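Local structure of enoyl-CoA hydratase/isomerase (4KPK) at residues R106-M111 and L117-E122; F167-V172 and L176-I181; L54-K59 and E65-E70. The protein probably acts as an isomerase of the crotonase-like superfamily, whose members typically transform acyl-coenzyme A thioesters. All coordinates share one frame; numbering follows the deposited sequence.

Contact 1 of 3, residues R106-M111 and L117-E122; sequences RKQAKM and LADANE
Asp119 and the selenomethionine Met111 make the main contact between two consecutive helices of this crotonase-like fold, 102-109 and 113-132, which are joined by a short linker. The carboxylate meets the very end of the selenomethionine: OD1 of Asp119 is 3.1 Å from CE of Met111 and 3.6 Å from its SE, and the two side chains cross at about a right angle. The approach to the methyl is a short van der Waals one, not a bond. The selenomethionine runs straight through chi2 (174°) and then bends at chi3, which brings CE over to the carboxylate. Gln108 approaches the other oxygen more loosely. Its NE2 is 3.9 Å from OD2 of Asp119, too far for a hydrogen bond, and the amide and carboxylate planes are 44° apart. OD2 instead receives a weak hydrogen bond from Trp104 NE1, on the same helix as Gln108. Replacing Asp119 by an alanine removes the carboxylate, which would probably leave Trp104 NE1 without its weak bond and open a gap beside the methyl of Met111. Further out, both helices border the second subunit: Gln108 packs on Arg272 of that chain, and Asn121 OD1 is hydrogen-bonded to its Ser265. The two residues that face Asp119 are also joined through their backbones, with Met111 N bonded to Gln108 O at 3.0 Å.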
# COMPACT_ATOMS: atom_id res chain seq x y z
N ARG A 106 -22.57 -13.91 -23.84
CA ARG A 106 -23.99 -13.97 -24.27
C ARG A 106 -24.83 -14.82 -23.34
O ARG A 106 -25.98 -14.50 -23.07
CB ARG A 106 -24.14 -14.58 -25.65
CG ARG A 106 -23.70 -13.66 -26.79
CD ARG A 106 -23.77 -14.38 -28.12
NE ARG A 106 -22.96 -13.69 -29.11
CZ ARG A 106 -23.33 -12.58 -29.77
NH1 ARG A 106 -24.50 -11.99 -29.56
NH2 ARG A 106 -22.50 -12.06 -30.67
N LYS A 107 -24.26 -15.92 -22.89
CA LYS A 107 -24.96 -16.80 -21.95
C LYS A 107 -25.20 -16.09 -20.62
O LYS A 107 -26.32 -16.15 -20.09
CB LYS A 107 -24.19 -18.10 -21.72
CG LYS A 107 -23.87 -18.85 -23.01
CD LYS A 107 -23.47 -20.27 -22.66
CE LYS A 107 -23.01 -21.10 -23.84
NZ LYS A 107 -22.55 -22.37 -23.22
N GLN A 108 -24.18 -15.41 -20.09
CA GLN A 108 -24.32 -14.69 -18.80
C GLN A 108 -25.42 -13.63 -18.84
O GLN A 108 -26.20 -13.42 -17.89
CB GLN A 108 -23.00 -14.01 -18.41
CG GLN A 108 -21.84 -14.97 -18.11
CD GLN A 108 -20.50 -14.23 -18.00
OE1 GLN A 108 -20.01 -13.57 -18.95
NE2 GLN A 108 -19.89 -14.34 -16.84
N ALA A 109 -25.44 -12.92 -19.96
CA ALA A 109 -26.46 -11.89 -20.20
C ALA A 109 -27.88 -12.43 -20.02
O ALA A 109 -28.73 -11.72 -19.55
CB ALA A 109 -26.30 -11.31 -21.59
N LYS A 110 -28.13 -13.69 -20.39
CA LYS A 110 -29.48 -14.27 -20.36
C LYS A 110 -29.74 -14.87 -19.00
O LYS A 110 -30.84 -15.31 -18.74
CB LYS A 110 -29.64 -15.40 -21.39
CG LYS A 110 -29.74 -15.04 -22.84
CD LYS A 110 -29.70 -16.38 -23.60
CE LYS A 110 -29.93 -16.26 -25.11
NZ LYS A 110 -28.67 -16.00 -25.90
N MSE A 111 -28.74 -14.91 -18.13
CA MSE A 111 -28.88 -15.58 -16.85
C MSE A 111 -29.68 -14.71 -15.92
O MSE A 111 -29.66 -13.49 -16.06
CB MSE A 111 -27.52 -15.84 -16.24
CG MSE A 111 -26.96 -17.15 -16.75
SE MSE A 111 -25.09 -17.34 -16.06
CE MSE A 111 -25.26 -19.23 -15.53
N LEU A 117 -24.95 -15.57 -9.88
CA LEU A 117 -24.30 -15.66 -8.61
C LEU A 117 -23.44 -16.91 -8.51
O LEU A 117 -22.27 -16.84 -8.05
CB LEU A 117 -25.32 -15.59 -7.48
CG LEU A 117 -24.77 -15.42 -6.06
CD1 LEU A 117 -24.32 -13.99 -5.79
CD2 LEU A 117 -25.85 -15.83 -5.03
N ALA A 118 -24.01 -18.04 -8.93
CA ALA A 118 -23.29 -19.29 -9.03
C ALA A 118 -22.04 -19.14 -9.93
O ALA A 118 -20.99 -19.58 -9.56
CB ALA A 118 -24.20 -20.39 -9.58
N ASP A 119 -22.19 -18.54 -11.12
CA ASP A 119 -20.99 -18.30 -12.01
C ASP A 119 -19.92 -17.55 -11.26
O ASP A 119 -18.82 -18.02 -11.10
CB ASP A 119 -21.35 -17.41 -13.20
CG ASP A 119 -21.41 -18.16 -14.44
OD1 ASP A 119 -22.31 -19.03 -14.51
OD2 ASP A 119 -20.53 -17.91 -15.32
N ALA A 120 -20.32 -16.42 -10.70
CA ALA A 120 -19.40 -15.56 -10.00
C ALA A 120 -18.73 -16.30 -8.87
O ALA A 120 -17.48 -16.10 -8.69
CB ALA A 120 -20.07 -14.26 -9.53
N ASN A 121 -19.49 -17.19 -8.15
CA ASN A 121 -18.93 -17.88 -7.03
C ASN A 121 -17.92 -18.88 -7.47
O ASN A 121 -16.97 -19.09 -6.76
CB ASN A 121 -19.94 -18.62 -6.14
CG ASN A 121 -20.74 -17.70 -5.23
OD1 ASN A 121 -20.28 -16.66 -4.77
ND2 ASN A 121 -21.96 -18.12 -4.93
N GLU A 122 -18.10 -19.49 -8.62
CA GLU A 122 -17.05 -20.37 -9.14
C GLU A 122 -15.76 -19.62 -9.52
O GLU A 122 -14.68 -20.12 -9.26
CB GLU A 122 -17.55 -21.20 -10.34
CG GLU A 122 -18.61 -22.19 -9.86
CD GLU A 122 -18.11 -23.05 -8.68
OE1 GLU A 122 -17.40 -24.06 -8.94
OE2 GLU A 122 -18.42 -22.71 -7.50

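Contact 2 of 3, residues F167-V172 and L176-I181; sequences FCLSEV and LIPAVI
Glu171 and Leu176 close the bend between 167-172 and 176-181 with one backbone hydrogen bond, Leu176 N to Glu171 O at 2.9 Å. It is not straight: the N-H...O angle is 145°, and the donor stands above the carbonyl plane. Running from residue i+5 to residue i, it closes a six-residue pi-turn. Beside it, the carbonyl of Leu176 faces Val172, where the polar pairing fails: Val172 N is 3.2 Å from Leu176 O but badly angled, and a CA-H...O contact from Val172 accompanies it. Pro178 forms an inverse gamma turn, with a weak bond from Ala179 N to Ile177 O.

The van der Waals contacts centre on Glu171, whose chain lies along the opposite backbone. Glu171 CG is 3.4 Å from Ile177 C, and the bend at chi2 (71°) brings the carboxylate up to Pro178, Glu171 OE1 coming 3.5 Å from Pro178 CB. Apolar packing makes up the rest. Leu169 CD2 touches both Pro178 CG and Ile181 CD1, each at 4.1 Å, and Leu169 and Pro178 also lean on Met198 of helix 191-200. Val172 and Leu176 pack on Val244 and Ile271 of the second subunit.

In crotonase-like enzymes the stretch after this strand usually helps line the active site, and this bend is consistent with such a place. Across the two segments, the chemistry amounts to one hydrogen bond and much apolar contact; the nearest partners of the Glu171 carboxylate within them are carbon atoms of Pro178, so its hold here is by packing and not by a bond.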
# COMPACT_ATOMS: atom_id res chain seq x y z
N PHE A 167 -2.64 -4.74 -20.38
CA PHE A 167 -3.62 -4.88 -19.27
C PHE A 167 -4.71 -3.83 -19.38
O PHE A 167 -4.49 -2.74 -19.91
CB PHE A 167 -2.93 -4.77 -17.90
CG PHE A 167 -1.73 -5.63 -17.80
CD1 PHE A 167 -1.82 -6.93 -17.35
CD2 PHE A 167 -0.49 -5.14 -18.23
CE1 PHE A 167 -0.67 -7.72 -17.31
CE2 PHE A 167 0.62 -5.90 -18.18
CZ PHE A 167 0.54 -7.21 -17.75
N CYS A 168 -5.87 -4.16 -18.83
CA CYS A 168 -7.07 -3.38 -19.04
C CYS A 168 -8.11 -3.90 -18.04
O CYS A 168 -8.38 -5.11 -18.01
CB CYS A 168 -7.59 -3.63 -20.48
SG CYS A 168 -8.77 -2.45 -21.11
N LEU A 169 -8.69 -3.02 -17.24
CA LEU A 169 -9.91 -3.37 -16.46
C LEU A 169 -11.17 -2.76 -17.12
O LEU A 169 -11.59 -1.63 -16.78
CB LEU A 169 -9.77 -2.86 -15.04
CG LEU A 169 -8.66 -3.51 -14.23
CD1 LEU A 169 -7.74 -2.49 -13.56
CD2 LEU A 169 -9.31 -4.51 -13.24
N SER A 170 -11.78 -3.52 -18.02
CA SER A 170 -12.76 -3.04 -19.02
C SER A 170 -14.24 -3.07 -18.61
O SER A 170 -15.09 -2.61 -19.38
CB SER A 170 -12.71 -3.97 -20.26
OG SER A 170 -11.41 -4.16 -20.70
N GLU A 171 -14.54 -3.69 -17.47
CA GLU A 171 -15.92 -4.01 -17.13
C GLU A 171 -16.88 -2.84 -17.21
O GLU A 171 -17.97 -3.02 -17.73
CB GLU A 171 -16.01 -4.57 -15.73
CG GLU A 171 -15.73 -6.06 -15.65
CD GLU A 171 -14.28 -6.43 -15.88
OE1 GLU A 171 -13.38 -5.53 -15.87
OE2 GLU A 171 -14.08 -7.64 -16.02
N VAL A 172 -16.47 -1.65 -16.73
CA VAL A 172 -17.38 -0.50 -16.74
C VAL A 172 -17.71 -0.03 -18.16
O VAL A 172 -18.67 0.71 -18.32
CB VAL A 172 -16.94 0.72 -15.87
CG1 VAL A 172 -16.81 0.31 -14.42
CG2 VAL A 172 -15.64 1.40 -16.37
N LEU A 176 -20.52 -3.12 -16.42
CA LEU A 176 -20.15 -4.15 -15.43
C LEU A 176 -19.10 -3.63 -14.47
O LEU A 176 -18.67 -2.47 -14.57
CB LEU A 176 -19.72 -5.47 -16.09
CG LEU A 176 -20.75 -6.14 -17.01
CD1 LEU A 176 -20.14 -7.33 -17.76
CD2 LEU A 176 -22.04 -6.56 -16.29
N ILE A 177 -18.70 -4.48 -13.53
CA ILE A 177 -17.57 -4.19 -12.63
C ILE A 177 -16.72 -5.44 -12.43
O ILE A 177 -17.25 -6.55 -12.51
CB ILE A 177 -17.99 -3.67 -11.26
CG1 ILE A 177 -18.97 -4.66 -10.60
CG2 ILE A 177 -18.67 -2.33 -11.38
CD1 ILE A 177 -19.24 -4.32 -9.14
N PRO A 178 -15.41 -5.26 -12.23
CA PRO A 178 -14.54 -6.45 -12.02
C PRO A 178 -14.60 -6.88 -10.58
O PRO A 178 -13.65 -6.76 -9.87
CB PRO A 178 -13.15 -5.92 -12.41
CG PRO A 178 -13.20 -4.48 -12.10
CD PRO A 178 -14.61 -4.01 -12.34
N ALA A 179 -15.73 -7.39 -10.15
CA ALA A 179 -15.99 -7.51 -8.71
C ALA A 179 -15.19 -8.63 -8.12
O ALA A 179 -14.61 -8.48 -7.03
CB ALA A 179 -17.45 -7.72 -8.47
N VAL A 180 -15.19 -9.79 -8.78
CA VAL A 180 -14.61 -11.00 -8.19
C VAL A 180 -13.07 -10.89 -8.06
O VAL A 180 -12.50 -11.40 -7.11
CB VAL A 180 -15.01 -12.27 -9.01
CG1 VAL A 180 -14.33 -13.54 -8.48
CG2 VAL A 180 -16.50 -12.48 -8.93
N ILE A 181 -12.42 -10.22 -9.00
CA ILE A 181 -10.96 -10.09 -8.96
C ILE A 181 -10.44 -8.91 -8.13
O ILE A 181 -9.23 -8.86 -7.79
CB ILE A 181 -10.36 -10.01 -10.39
CG1 ILE A 181 -10.92 -8.85 -11.23
CG2 ILE A 181 -10.61 -11.31 -11.10
CD1 ILE A 181 -9.99 -8.47 -12.39

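Contact 3 of 3, residues L54-K59 and E65-E70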
# COMPACT_ATOMS: atom_id res chain seq x y z
N LEU A 54 -2.40 -22.52 -20.24
CA LEU A 54 -3.57 -22.09 -21.00
C LEU A 54 -3.23 -22.43 -22.42
O LEU A 54 -2.17 -21.95 -23.05
CB LEU A 54 -3.91 -20.61 -20.81
CG LEU A 54 -4.52 -20.23 -19.46
CD1 LEU A 54 -3.62 -20.67 -18.33
CD2 LEU A 54 -4.81 -18.73 -19.34
N ASP A 55 -4.08 -23.32 -22.90
CA ASP A 55 -3.86 -24.08 -24.15
C ASP A 55 -5.08 -24.01 -25.04
O ASP A 55 -5.48 -24.97 -25.66
CB ASP A 55 -3.48 -25.56 -23.85
CG ASP A 55 -2.94 -26.28 -25.09
OD1 ASP A 55 -2.18 -25.64 -25.89
OD2 ASP A 55 -3.28 -27.47 -25.28
N ARG A 56 -5.65 -22.83 -25.13
CA ARG A 56 -6.74 -22.60 -26.04
C ARG A 56 -6.38 -21.44 -26.97
O ARG A 56 -7.19 -20.54 -27.16
CB ARG A 56 -7.99 -22.27 -25.21
CG ARG A 56 -9.28 -22.43 -25.93
CD ARG A 56 -10.38 -21.83 -25.08
NE ARG A 56 -11.58 -21.85 -25.85
CZ ARG A 56 -12.64 -21.06 -25.67
NH1 ARG A 56 -12.70 -20.11 -24.71
NH2 ARG A 56 -13.66 -21.21 -26.49
N SER A 57 -5.17 -21.44 -27.53
CA SER A 57 -4.74 -20.27 -28.30
C SER A 57 -5.71 -19.91 -29.43
O SER A 57 -5.91 -18.71 -29.72
CB SER A 57 -3.29 -20.36 -28.84
OG SER A 57 -3.09 -21.45 -29.73
N ASP A 58 -6.35 -20.90 -30.03
CA ASP A 58 -7.20 -20.64 -31.21
C ASP A 58 -8.28 -19.62 -30.87
O ASP A 58 -8.64 -18.79 -31.75
CB ASP A 58 -7.82 -21.93 -31.80
CG ASP A 58 -6.78 -22.91 -32.37
OD1 ASP A 58 -5.58 -22.57 -32.40
OD2 ASP A 58 -7.17 -24.02 -32.78
N LYS A 59 -8.73 -19.64 -29.58
CA LYS A 59 -9.73 -18.66 -29.03
C LYS A 59 -9.16 -17.67 -28.00
O LYS A 59 -9.87 -17.19 -27.06
CB LYS A 59 -10.91 -19.37 -28.38
CG LYS A 59 -11.43 -20.56 -29.18
CD LYS A 59 -11.80 -20.22 -30.61
CE LYS A 59 -12.33 -21.45 -31.33
NZ LYS A 59 -13.16 -21.08 -32.50
N GLU A 65 -16.80 -20.89 -18.73
CA GLU A 65 -17.10 -21.77 -17.56
C GLU A 65 -16.23 -23.05 -17.51
O GLU A 65 -15.83 -23.57 -16.45
CB GLU A 65 -18.62 -22.08 -17.52
CG GLU A 65 -19.14 -23.08 -18.54
CD GLU A 65 -19.22 -22.66 -20.04
OE1 GLU A 65 -18.78 -21.58 -20.52
OE2 GLU A 65 -19.73 -23.50 -20.78
N VAL A 66 -15.93 -23.55 -18.66
CA VAL A 66 -15.11 -24.71 -18.77
C VAL A 66 -13.64 -24.40 -18.35
O VAL A 66 -13.11 -25.11 -17.54
CB VAL A 66 -15.19 -25.29 -20.21
CG1 VAL A 66 -14.13 -26.37 -20.44
CG2 VAL A 66 -16.59 -25.83 -20.50
N MSE A 67 -13.01 -23.36 -18.91
CA MSE A 67 -11.68 -22.90 -18.48
C MSE A 67 -11.61 -22.71 -16.99
O MSE A 67 -10.67 -23.15 -16.37
CB MSE A 67 -11.35 -21.56 -19.08
CG MSE A 67 -10.03 -20.95 -18.64
SE MSE A 67 -8.69 -21.34 -20.05
CE MSE A 67 -9.36 -20.16 -21.44
N ILE A 68 -12.59 -22.01 -16.44
CA ILE A 68 -12.67 -21.73 -15.00
C ILE A 68 -12.61 -23.07 -14.27
O ILE A 68 -11.76 -23.27 -13.40
CB ILE A 68 -13.97 -20.99 -14.58
CG1 ILE A 68 -14.09 -19.58 -15.21
CG2 ILE A 68 -14.12 -20.90 -13.08
CD1 ILE A 68 -12.80 -18.83 -15.23
N SER A 69 -13.44 -24.01 -14.70
CA SER A 69 -13.56 -25.27 -13.97
C SER A 69 -12.34 -26.14 -14.11
O SER A 69 -11.85 -26.78 -13.14
CB SER A 69 -14.83 -26.03 -14.39
OG SER A 69 -14.62 -27.42 -14.27
N GLU A 70 -11.79 -26.16 -15.32
CA GLU A 70 -10.56 -26.90 -15.54
C GLU A 70 -9.43 -26.36 -14.66
O GLU A 70 -8.63 -27.11 -14.13
CB GLU A 70 -10.21 -26.88 -17.03
CG GLU A 70 -11.22 -27.68 -17.84
CD GLU A 70 -10.74 -28.09 -19.20
OE1 GLU A 70 -9.77 -27.50 -19.75
OE2 GLU A 70 -11.36 -28.99 -19.76
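Leu54 and Met67 bring the two backbones nearest, with their CA atoms still 8.5 Å apart, so side chains alone bridge 54-59 and 65-70. The segments belong to a beta-alpha-beta unit of the crotonase-like fold: strand 49-54 leads through a loop into helix 65-80, and the chain then returns as the parallel neighbouring strand 86-91. Selenomethionine Met67 does the bridging from the helix. Its CG stands opposite the backbone N (chi1 177°), and bends at chi2 and chi3 fold the chain round so that SE faces Leu54 while CE reaches Arg56. Met67 SE lies 4.4 Å from Leu54 CG, a loose apolar contact at the end of the strand. On the aliphatic part of the arginine, Met67 CE lies 4.1 Å from Arg56 CD.

Arg56 is extended from CG to NE, which sends its guanidinium past the selenomethionine to partners beyond. NH2 forms a salt bridge with Asp101, NH1 is hydrogen-bonded to the carbonyl of Ala62, and Tyr40 adds a cation-pi contact. With both terminal nitrogens engaged, the arginine is held at its polar end while its CD packs on Met67. Its backbone is tied down as well, by Lys59 N to Arg56 O at 3.0 Å. That turn brings Lys59 back over the arginine, its CB standing 3.5 Å above the centre of the Arg56 guanidinium plane.

Helix 113-132 ties the three contacts together. From 117-122 it touches contact 2, with Ala120 O 3.8 Å from Val180 CG2, and contact 3, with Glu122 O 3.9 Å from Ile68 CG2. Between contacts 1 and 3, Lys107 NZ and Glu65 OE2 add a long, weak ion pair at 3.9 Å. Contact 1 is centred about 15 Å from contact 2 and about 17 Å from contact 3. Contacts 2 and 3 do not touch: nearest atoms are about 9 Å apart, centres about 19 Å. Contacts 1 and 2 both meet the second subunit; contact 3 meets no other chain. If the family pattern holds, contact 2 borders the active site and the loop of contact 3 probably lies near the acyl-CoA pocket.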